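PDB 4P9F: HTH-type transcriptional regulator mcbR from Escherichia coli UMEA 3718-1, which represses expression of McbA by binding its promoter region, thereby preventing colanic acid overproduction and mucoidy, and is important for biofilm formation. Local coordinates for residues Gly120-Ile125 with Tyr162-Ile167; His16-Gly21 with Leu152-Gly157; Arg74-Ile79 with Ile208-Tyr213. All blocks are in the same frame, centred on the assembly; numbering follows the deposited sequence.

How the contacts relate
The six segments follow one another as 16-21, 74-79, 120-125, 152-157, 162-167 and 208-213. Contact 2 therefore alternates with both others along the chain, while contact 1 is nested within the loop closed by contact 3. Centre to centre, contacts 2 and 3 lie about 13 Å apart, contacts 1 and 2 about 14 Å and contacts 1 and 3 about 17 Å. Contact 2 is the one that joins helix 6-19 of the GntR-type DNA-binding region to helix 143-156 of the FCD region. The other two adjoin it: contact 1 through Tyr-164, which bonds to Ile-20, and contact 3 through Met-156, which packs on Leu-76 and Leu-209.

Contact 1: residues Gly120-Ile125 with Tyr162-Ile167; sequences GDMEQI and YLYEAI
Met-122 and Glu-123, in the first turn of helix 122-138, lean on Leu-163, Tyr-164 and Ile-167 at the end of helix 161-166. The turn is prepared just upstream: Gly-120, with positive phi, ends helix 100-119 as the C-prime residue of a Schellman motif, and Asp-121 is the N-cap of the next helix, its OD1 taking a weak bond from Gln-124 N. Met-122, modelled as selenomethionine, then carries the apolar part. Its CG lies 4.2 Å from the centroid of the Tyr-164 ring, 29° off the ring normal, an off-centre CH-pi contact. Beyond CG the chain bends twice, first at chi2 (65°), which brings Met-122 CE to 3.4 Å from Ile-167 O. Met-122 CE also packs 3.8 Å from Ile-167 CB and lies close to Leu-163 O. Leu-163 CB lies farther off, beside SE. Glu-123 meets the phenol end of Tyr-164: its CB sits in the ring plane at the edge, 3.6 Å from Tyr-164 OH, and its carboxylate plane is turned 78° from the ring. The hydroxyl is bonded beyond these helices, to Ile-20 O at the end of the first helix of the chain. With a leucine in place of Tyr-164, Ile-20 O would probably lose its hydroxyl partner and a gap would open beside Met-122 CG and Glu-123 CB. Helix 191-210 packs on Leu-163 and Ile-167 through Ile-208, and Ile-126, one turn along helix 122-138, touches both Leu-163 and Tyr-164, so the short helix 161-166 bridges these two longer helices.

Contact 2: residues His16-Gly21 with Leu152-Gly157; sequences HQLSIG and LWVRMG
Gly-157 CA presses against Leu-18 O at 3.0 Å, so the chain near the ends of two helices meets backbone to backbone with no side chain between. The CA atoms of Ser-19 and Gly-157 are 4.2 Å apart, and a CB on Gly-157 would run straight into Leu-18 O. The approach is a CA-H...O contact with an angle of 126° at the hydrogen. A second one runs the other way: Gly-21 CA lies 3.2 Å from Gly-157 O. Gly-21 has positive phi and is the C-prime residue of the Schellman motif that ends helix 6-19, its N bonded to the same Leu-18 O that Gly-157 touches. One turn back from Gly-157, Val-154 divides its two methyls between neighbours. Val-154 CG1, anti to the backbone N (chi1 171°), meets Leu-18 CD1 at 3.8 Å, the two side chains lying slantwise to each other, whereas Val-154 CG2 comes within 3.3 Å of Ser-19 OG. That hydroxyl is hydrogen-bonded within its own helix, to Lys-15 O, so its contact with the valine methyl is packing. Past the serine, a water donates to both Ser-19 O and Trp-153 O, each at 2.7 Å. The indole of Trp-153 leads away from segment 16-21, and its NE1 bonds to Glu-87. On the far side of helix 143-156, Arg-155 forms a salt bridge with Glu-147 of the second subunit. No direct hydrogen bond or salt bridge links the two segments; the DNA-binding region and the FCD region are joined here by CA-H...O contacts between glycine-rich backbones, an apolar valine-leucine pair and one water bridging two carbonyls.

Contact 3: residues Arg74-Ile79 with Ile208-Tyr213; sequences RQLDEI and ILYQQY
Leu-76 CD2 is lodged among three residues of segment 208-213, and this is the tight side of the contact. Leu-76 CD2 packs against Leu-209 CB at 4.0 Å. Near the plane of the Tyr-213 ring, at its edge, Leu-76 CD2 lies 4.0 Å from Tyr-213 CE2. Its approach to Tyr-210 CE1 is short and oblique to the ring, and less certain because that side chain clashes elsewhere. With CG opposite the backbone N (chi1 -178°), the isobutyl end of Leu-76 extends toward segment 208-213. Met-156 of helix 143-156 packs on both Leu-76 and Leu-209. The Tyr-213 ring is itself backed by Gln-212, whose CG stands 3.6 Å above the ring plane, over its centre, and its hydroxyl bonds to Val-71 O. Gln-212 folds back on its own chain: NE2 gives a bond of 2.8 Å to Leu-209 O, N-H...O angle 160°, and Gln-212 N reaches that carbonyl from the opposite face. NE2 also bonds to Gly-159 O. The looser side is polar and partly exposed. There Asp-77 OD1 and Tyr-210 OH are modelled too close together, so how they meet is doubtful. What joins the start of helix 73-95 to the end of helix 191-210 is therefore mainly apolar, a leucine methyl held among aromatic and aliphatic carbons, while Tyr-213 OH and Gln-212 NE2 turn to backbone carbonyls.

Contact 1: residues Gly120-Ile125 with Tyr162-Ile167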
loop_
_atom_site.group_PDB
_atom_site.type_symbol
_atom_site.label_atom_id
_atom_site.label_comp_id
_atom_site.label_asym_id
_atom_site.label_seq_id
_atom_site.Cartn_x
_atom_site.Cartn_y
_atom_site.Cartn_z
ATOM N N GLY A 120 -13.001 29.846 4.416
ATOM C CA GLY A 120 -12.782 29.627 2.996
ATOM C C GLY A 120 -11.363 29.174 2.677
ATOM O O GLY A 120 -10.860 29.399 1.572
ATOM N N ASP A 121 -10.713 28.547 3.653
ATOM C CA ASP A 121 -9.341 28.071 3.496
ATOM C C ASP A 121 -9.299 26.640 2.945
ATOM O O ASP A 121 -9.400 25.663 3.693
ATOM C CB ASP A 121 -8.609 28.151 4.837
ATOM C CG ASP A 121 -7.112 28.022 4.693
ATOM O OD1 ASP A 121 -6.645 27.458 3.678
ATOM O OD2 ASP A 121 -6.395 28.500 5.596
HETATM N N MSE A 122 -9.140 26.514 1.634
HETATM C CA MSE A 122 -9.309 25.213 1.009
HETATM C C MSE A 122 -8.217 24.255 1.452
HETATM O O MSE A 122 -8.481 23.081 1.675
HETATM C CB MSE A 122 -9.322 25.323 -0.513
HETATM C CG MSE A 122 -9.394 23.946 -1.201
HETATM SE SE MSE A 122 -11.058 23.005 -0.840
HETATM C CE MSE A 122 -12.187 23.973 -2.082
ATOM N N GLU A 123 -6.991 24.752 1.588
ATOM C CA GLU A 123 -5.882 23.884 1.983
ATOM C C GLU A 123 -6.087 23.296 3.386
ATOM O O GLU A 123 -5.857 22.109 3.613
ATOM C CB GLU A 123 -4.558 24.637 1.905
ATOM C CG GLU A 123 -3.386 23.760 2.281
ATOM C CD GLU A 123 -2.070 24.518 2.260
ATOM O OE1 GLU A 123 -2.084 25.708 1.886
ATOM O OE2 GLU A 123 -1.034 23.931 2.635
ATOM N N GLN A 124 -6.551 24.133 4.303
ATOM C CA GLN A 124 -6.836 23.726 5.671
ATOM C C GLN A 124 -8.009 22.752 5.742
ATOM O O GLN A 124 -7.988 21.814 6.530
ATOM C CB GLN A 124 -7.115 24.965 6.520
ATOM C CG GLN A 124 -5.888 25.465 7.243
ATOM C CD GLN A 124 -5.381 24.463 8.271
ATOM O OE1 GLN A 124 -4.529 23.609 7.976
ATOM N NE2 GLN A 124 -5.897 24.573 9.496
ATOM N N ILE A 125 -9.018 22.958 4.905
ATOM C CA ILE A 125 -10.119 22.002 4.785
ATOM C C ILE A 125 -9.590 20.617 4.388
ATOM O O ILE A 125 -9.931 19.583 4.975
ATOM C CB ILE A 125 -11.149 22.448 3.726
ATOM C CG1 ILE A 125 -11.874 23.722 4.171
ATOM C CG2 ILE A 125 -12.146 21.309 3.421
ATOM C CD1 ILE A 125 -12.829 24.246 3.142
ATOM N N TYR A 162 -7.328 20.232 -8.545
ATOM C CA TYR A 162 -8.532 20.813 -9.129
ATOM C C TYR A 162 -9.365 21.615 -8.122
ATOM O O TYR A 162 -9.975 22.630 -8.467
ATOM C CB TYR A 162 -9.374 19.682 -9.722
ATOM C CG TYR A 162 -10.803 20.039 -10.065
ATOM C CD1 TYR A 162 -11.102 20.749 -11.229
ATOM C CD2 TYR A 162 -11.853 19.650 -9.245
ATOM C CE1 TYR A 162 -12.397 21.054 -11.559
ATOM C CE2 TYR A 162 -13.162 19.956 -9.570
ATOM C CZ TYR A 162 -13.427 20.661 -10.724
ATOM O OH TYR A 162 -14.727 20.967 -11.038
ATOM N N LEU A 163 -9.359 21.173 -6.868
ATOM C CA LEU A 163 -10.140 21.817 -5.809
ATOM C C LEU A 163 -9.797 23.292 -5.585
ATOM O O LEU A 163 -10.688 24.114 -5.332
ATOM C CB LEU A 163 -9.961 21.059 -4.489
ATOM C CG LEU A 163 -10.418 19.597 -4.511
ATOM C CD1 LEU A 163 -10.145 18.900 -3.178
ATOM C CD2 LEU A 163 -11.894 19.524 -4.875
ATOM N N TYR A 164 -8.517 23.629 -5.684
ATOM C CA TYR A 164 -8.093 24.982 -5.388
ATOM C C TYR A 164 -8.586 25.958 -6.440
ATOM O O TYR A 164 -8.974 27.077 -6.120
ATOM C CB TYR A 164 -6.566 25.049 -5.275
ATOM C CG TYR A 164 -6.034 24.282 -4.086
ATOM C CD1 TYR A 164 -6.020 24.857 -2.824
ATOM C CD2 TYR A 164 -5.557 22.981 -4.222
ATOM C CE1 TYR A 164 -5.552 24.177 -1.738
ATOM C CE2 TYR A 164 -5.075 22.276 -3.127
ATOM C CZ TYR A 164 -5.079 22.886 -1.883
ATOM O OH TYR A 164 -4.603 22.230 -0.773
ATOM N N GLU A 165 -8.658 25.494 -7.678
ATOM C CA GLU A 165 -8.967 26.371 -8.794
ATOM C C GLU A 165 -10.465 26.498 -9.020
ATOM O O GLU A 165 -10.964 27.579 -9.340
ATOM C CB GLU A 165 -8.288 25.866 -10.071
ATOM N N ALA A 166 -11.195 25.410 -8.809
ATOM C CA ALA A 166 -12.568 25.373 -9.283
ATOM C C ALA A 166 -13.647 25.294 -8.211
ATOM O O ALA A 166 -14.794 25.654 -8.471
ATOM C CB ALA A 166 -12.730 24.185 -10.225
ATOM N N ILE A 167 -13.301 24.847 -7.015
ATOM C CA ILE A 167 -14.330 24.610 -6.004
ATOM C C ILE A 167 -14.439 25.747 -5.003
ATOM O O ILE A 167 -13.449 26.128 -4.374
ATOM C CB ILE A 167 -14.087 23.296 -5.251
ATOM C CG1 ILE A 167 -14.032 22.132 -6.239
ATOM C CG2 ILE A 167 -15.163 23.075 -4.196
ATOM C CD1 ILE A 167 -15.251 22.005 -7.110
#

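Contact 2: residues His16-Gly21 with Leu152-Gly157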
loop_
_atom_site.group_PDB
_atom_site.type_symbol
_atom_site.label_atom_id
_atom_site.label_comp_id
_atom_site.label_asym_id
_atom_site.label_seq_id
_atom_site.Cartn_x
_atom_site.Cartn_y
_atom_site.Cartn_z
ATOM N N HIS A 16 3.181 15.304 1.961
ATOM C CA HIS A 16 2.116 16.182 2.429
ATOM C C HIS A 16 1.616 17.079 1.297
ATOM O O HIS A 16 0.417 17.155 1.050
ATOM C CB HIS A 16 2.602 17.018 3.626
ATOM C CG HIS A 16 1.530 17.866 4.240
ATOM N ND1 HIS A 16 1.334 19.182 3.892
ATOM C CD2 HIS A 16 0.535 17.559 5.109
ATOM C CE1 HIS A 16 0.301 19.671 4.561
ATOM N NE2 HIS A 16 -0.203 18.703 5.303
ATOM N N GLN A 17 2.545 17.716 0.584
ATOM C CA GLN A 17 2.217 18.575 -0.554
ATOM C C GLN A 17 1.444 17.811 -1.635
ATOM O O GLN A 17 0.441 18.297 -2.143
ATOM C CB GLN A 17 3.500 19.139 -1.183
ATOM C CG GLN A 17 4.281 20.073 -0.287
ATOM C CD GLN A 17 3.484 21.300 0.089
ATOM O OE1 GLN A 17 3.251 21.566 1.267
ATOM N NE2 GLN A 17 3.072 22.064 -0.912
ATOM N N LEU A 18 1.904 16.600 -1.953
ATOM C CA LEU A 18 1.222 15.753 -2.938
ATOM C C LEU A 18 -0.180 15.418 -2.454
ATOM O O LEU A 18 -1.140 15.622 -3.183
ATOM C CB LEU A 18 2.021 14.476 -3.217
ATOM C CG LEU A 18 3.274 14.639 -4.087
ATOM C CD1 LEU A 18 4.141 13.390 -3.998
ATOM C CD2 LEU A 18 2.909 14.924 -5.566
ATOM N N SER A 19 -0.290 14.985 -1.198
ATOM C CA SER A 19 -1.545 14.543 -0.593
ATOM C C SER A 19 -2.651 15.600 -0.544
ATOM O O SER A 19 -3.836 15.267 -0.707
ATOM C CB SER A 19 -1.301 14.068 0.841
ATOM O OG SER A 19 -0.468 12.929 0.841
ATOM N N ILE A 20 -2.278 16.856 -0.322
ATOM C CA ILE A 20 -3.280 17.923 -0.206
ATOM C C ILE A 20 -3.571 18.610 -1.543
ATOM O O ILE A 20 -4.290 19.610 -1.591
ATOM C CB ILE A 20 -2.856 18.999 0.803
ATOM C CG1 ILE A 20 -1.615 19.740 0.290
ATOM C CG2 ILE A 20 -2.641 18.386 2.188
ATOM C CD1 ILE A 20 -1.191 20.918 1.165
ATOM N N GLY A 21 -3.020 18.061 -2.622
ATOM C CA GLY A 21 -3.244 18.588 -3.963
ATOM C C GLY A 21 -2.497 19.869 -4.307
ATOM O O GLY A 21 -2.852 20.577 -5.257
ATOM N N LEU A 152 -1.781 5.762 -0.498
ATOM C CA LEU A 152 -2.815 5.914 -1.525
ATOM C C LEU A 152 -3.296 7.371 -1.622
ATOM O O LEU A 152 -3.611 7.852 -2.706
ATOM C CB LEU A 152 -3.964 4.954 -1.239
ATOM C CG LEU A 152 -3.581 3.476 -1.462
ATOM C CD1 LEU A 152 -4.611 2.512 -0.840
ATOM C CD2 LEU A 152 -3.430 3.179 -2.970
ATOM N N TRP A 153 -3.314 8.083 -0.500
ATOM C CA TRP A 153 -3.641 9.508 -0.518
ATOM C C TRP A 153 -2.607 10.312 -1.302
ATOM O O TRP A 153 -2.938 11.303 -1.960
ATOM C CB TRP A 153 -3.718 10.045 0.907
ATOM C CG TRP A 153 -4.950 9.623 1.661
ATOM C CD1 TRP A 153 -6.057 8.991 1.161
ATOM C CD2 TRP A 153 -5.160 9.745 3.077
ATOM N NE1 TRP A 153 -6.962 8.750 2.178
ATOM C CE2 TRP A 153 -6.431 9.200 3.364
ATOM C CE3 TRP A 153 -4.390 10.273 4.138
ATOM C CZ2 TRP A 153 -6.960 9.171 4.660
ATOM C CZ3 TRP A 153 -4.917 10.243 5.428
ATOM C CH2 TRP A 153 -6.192 9.702 5.675
ATOM N N VAL A 154 -1.343 9.913 -1.175
ATOM C CA VAL A 154 -0.259 10.530 -1.939
ATOM C C VAL A 154 -0.468 10.289 -3.435
ATOM O O VAL A 154 -0.289 11.195 -4.232
ATOM C CB VAL A 154 1.125 9.989 -1.521
ATOM C CG1 VAL A 154 2.215 10.489 -2.485
ATOM C CG2 VAL A 154 1.471 10.412 -0.070
ATOM N N ARG A 155 -0.854 9.069 -3.802
ATOM C CA ARG A 155 -1.075 8.701 -5.207
ATOM C C ARG A 155 -2.264 9.480 -5.810
ATOM O O ARG A 155 -2.197 9.953 -6.930
ATOM C CB ARG A 155 -1.325 7.183 -5.320
ATOM C CG ARG A 155 -0.116 6.323 -4.989
ATOM C CD ARG A 155 1.010 6.489 -5.983
ATOM N NE ARG A 155 0.804 5.817 -7.274
ATOM C CZ ARG A 155 1.053 4.515 -7.460
ATOM N NH1 ARG A 155 1.443 3.766 -6.437
ATOM N NH2 ARG A 155 0.905 3.959 -8.648
HETATM N N MSE A 156 -3.362 9.607 -5.068
HETATM C CA MSE A 156 -4.499 10.342 -5.614
HETATM C C MSE A 156 -4.327 11.849 -5.482
HETATM O O MSE A 156 -5.021 12.609 -6.164
HETATM C CB MSE A 156 -5.803 9.916 -4.953
HETATM C CG MSE A 156 -5.956 10.314 -3.518
HETATM SE SE MSE A 156 -7.691 9.671 -2.839
HETATM C CE MSE A 156 -8.834 10.799 -3.772
ATOM N N GLY A 157 -3.395 12.263 -4.624
ATOM C CA GLY A 157 -3.142 13.660 -4.331
ATOM C C GLY A 157 -3.196 14.687 -5.456
ATOM O O GLY A 157 -3.842 15.719 -5.295
HETATM O O HOH W 1 -4.995 12.929 -1.352
#

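Contact 3: residues Arg74-Ile79 with Ile208-Tyr213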
loop_
_atom_site.group_PDB
_atom_site.type_symbol
_atom_site.label_atom_id
_atom_site.label_comp_id
_atom_site.label_asym_id
_atom_site.label_seq_id
_atom_site.Cartn_x
_atom_site.Cartn_y
_atom_site.Cartn_z
ATOM N N ARG A 74 -9.580 6.889 -14.523
ATOM C CA ARG A 74 -9.300 5.471 -14.402
ATOM C C ARG A 74 -8.390 5.185 -13.204
ATOM O O ARG A 74 -8.648 4.264 -12.421
ATOM C CB ARG A 74 -8.669 4.961 -15.700
ATOM C CG ARG A 74 -8.075 3.583 -15.582
ATOM C CD ARG A 74 -9.149 2.526 -15.729
ATOM N NE ARG A 74 -9.517 2.321 -17.124
ATOM C CZ ARG A 74 -9.068 1.319 -17.872
ATOM N NH1 ARG A 74 -8.236 0.425 -17.355
ATOM N NH2 ARG A 74 -9.456 1.209 -19.136
ATOM N N GLN A 75 -7.338 5.985 -13.046
ATOM C CA GLN A 75 -6.411 5.789 -11.931
ATOM C C GLN A 75 -7.053 6.196 -10.605
ATOM O O GLN A 75 -6.886 5.507 -9.588
ATOM C CB GLN A 75 -5.111 6.565 -12.145
ATOM C CG GLN A 75 -4.234 6.010 -13.268
ATOM C CD GLN A 75 -4.832 6.258 -14.649
ATOM O OE1 GLN A 75 -5.243 7.377 -14.963
ATOM N NE2 GLN A 75 -4.909 5.207 -15.468
ATOM N N LEU A 76 -7.783 7.313 -10.618
ATOM C CA LEU A 76 -8.499 7.761 -9.426
ATOM C C LEU A 76 -9.523 6.720 -9.006
ATOM O O LEU A 76 -9.695 6.452 -7.808
ATOM C CB LEU A 76 -9.207 9.095 -9.666
ATOM C CG LEU A 76 -9.959 9.667 -8.450
ATOM C CD1 LEU A 76 -9.018 9.929 -7.265
ATOM C CD2 LEU A 76 -10.782 10.914 -8.815
ATOM N N ASP A 77 -10.187 6.118 -9.988
ATOM C CA ASP A 77 -11.131 5.019 -9.732
ATOM C C ASP A 77 -10.478 3.877 -8.967
ATOM O O ASP A 77 -10.990 3.406 -7.948
ATOM C CB ASP A 77 -11.683 4.457 -11.049
ATOM C CG ASP A 77 -12.882 5.229 -11.578
ATOM O OD1 ASP A 77 -13.277 6.228 -10.957
ATOM O OD2 ASP A 77 -13.419 4.839 -12.640
ATOM N N GLU A 78 -9.355 3.404 -9.492
ATOM C CA GLU A 78 -8.646 2.282 -8.869
ATOM C C GLU A 78 -8.176 2.585 -7.447
ATOM O O GLU A 78 -8.354 1.770 -6.528
ATOM C CB GLU A 78 -7.461 1.859 -9.732
ATOM C CG GLU A 78 -6.667 0.728 -9.090
ATOM C CD GLU A 78 -5.495 0.262 -9.945
ATOM O OE1 GLU A 78 -5.266 0.837 -11.030
ATOM O OE2 GLU A 78 -4.806 -0.682 -9.517
ATOM N N ILE A 79 -7.562 3.750 -7.268
ATOM C CA ILE A 79 -7.102 4.193 -5.952
ATOM C C ILE A 79 -8.268 4.275 -4.966
ATOM O O ILE A 79 -8.142 3.869 -3.806
ATOM C CB ILE A 79 -6.410 5.571 -6.038
ATOM C CG1 ILE A 79 -5.102 5.439 -6.825
ATOM C CG2 ILE A 79 -6.161 6.151 -4.632
ATOM C CD1 ILE A 79 -4.464 6.772 -7.213
ATOM N N ILE A 208 -17.074 15.290 -5.998
ATOM C CA ILE A 208 -16.487 16.590 -6.279
ATOM C C ILE A 208 -15.253 16.464 -7.172
ATOM O O ILE A 208 -15.074 17.248 -8.110
ATOM C CB ILE A 208 -16.106 17.308 -4.974
ATOM C CG1 ILE A 208 -17.335 17.453 -4.082
ATOM C CG2 ILE A 208 -15.498 18.684 -5.266
ATOM C CD1 ILE A 208 -17.022 18.027 -2.733
ATOM N N LEU A 209 -14.407 15.480 -6.885
ATOM C CA LEU A 209 -13.183 15.316 -7.659
ATOM C C LEU A 209 -13.465 14.968 -9.109
ATOM O O LEU A 209 -12.730 15.396 -9.991
ATOM C CB LEU A 209 -12.281 14.232 -7.058
ATOM C CG LEU A 209 -11.707 14.502 -5.673
ATOM C CD1 LEU A 209 -10.716 13.414 -5.304
ATOM C CD2 LEU A 209 -11.044 15.888 -5.636
ATOM N N TYR A 210 -14.529 14.206 -9.359
ATOM C CA TYR A 210 -14.805 13.742 -10.719
ATOM C C TYR A 210 -15.231 14.870 -11.639
ATOM O O TYR A 210 -15.164 14.723 -12.855
ATOM C CB TYR A 210 -15.879 12.655 -10.726
ATOM C CG TYR A 210 -15.339 11.282 -10.448
ATOM C CD1 TYR A 210 -14.352 11.098 -9.502
ATOM C CD2 TYR A 210 -15.832 10.160 -11.110
ATOM C CE1 TYR A 210 -13.856 9.852 -9.222
ATOM C CE2 TYR A 210 -15.335 8.894 -10.832
ATOM C CZ TYR A 210 -14.342 8.757 -9.877
ATOM O OH TYR A 210 -13.809 7.530 -9.549
ATOM N N GLN A 211 -15.617 16.009 -11.071
ATOM C CA GLN A 211 -16.051 17.127 -11.906
ATOM C C GLN A 211 -14.910 17.603 -12.822
ATOM O O GLN A 211 -15.156 18.248 -13.830
ATOM C CB GLN A 211 -16.526 18.297 -11.042
ATOM C CG GLN A 211 -17.714 18.017 -10.121
ATOM C CD GLN A 211 -18.023 19.206 -9.196
ATOM O OE1 GLN A 211 -17.370 20.255 -9.264
ATOM N NE2 GLN A 211 -19.005 19.034 -8.320
ATOM N N GLN A 212 -13.668 17.260 -12.487
ATOM C CA GLN A 212 -12.528 17.789 -13.239
ATOM C C GLN A 212 -12.333 17.111 -14.592
ATOM O O GLN A 212 -11.647 17.655 -15.456
ATOM C CB GLN A 212 -11.234 17.656 -12.433
ATOM C CG GLN A 212 -10.660 16.240 -12.327
ATOM C CD GLN A 212 -9.560 16.146 -11.286
ATOM O OE1 GLN A 212 -8.405 16.496 -11.543
ATOM N NE2 GLN A 212 -9.917 15.670 -10.097
ATOM N N TYR A 213 -12.975 15.960 -14.789
ATOM C CA TYR A 213 -12.814 15.193 -16.021
ATOM C C TYR A 213 -13.907 15.494 -17.063
ATOM O O TYR A 213 -13.862 14.977 -18.182
ATOM C CB TYR A 213 -12.791 13.683 -15.712
ATOM C CG TYR A 213 -11.741 13.290 -14.703
ATOM C CD1 TYR A 213 -10.385 13.361 -15.018
ATOM C CD2 TYR A 213 -12.098 12.812 -13.447
ATOM C CE1 TYR A 213 -9.407 12.998 -14.088
ATOM C CE2 TYR A 213 -11.130 12.440 -12.519
ATOM C CZ TYR A 213 -9.793 12.535 -12.842
ATOM O OH TYR A 213 -8.838 12.181 -11.922
#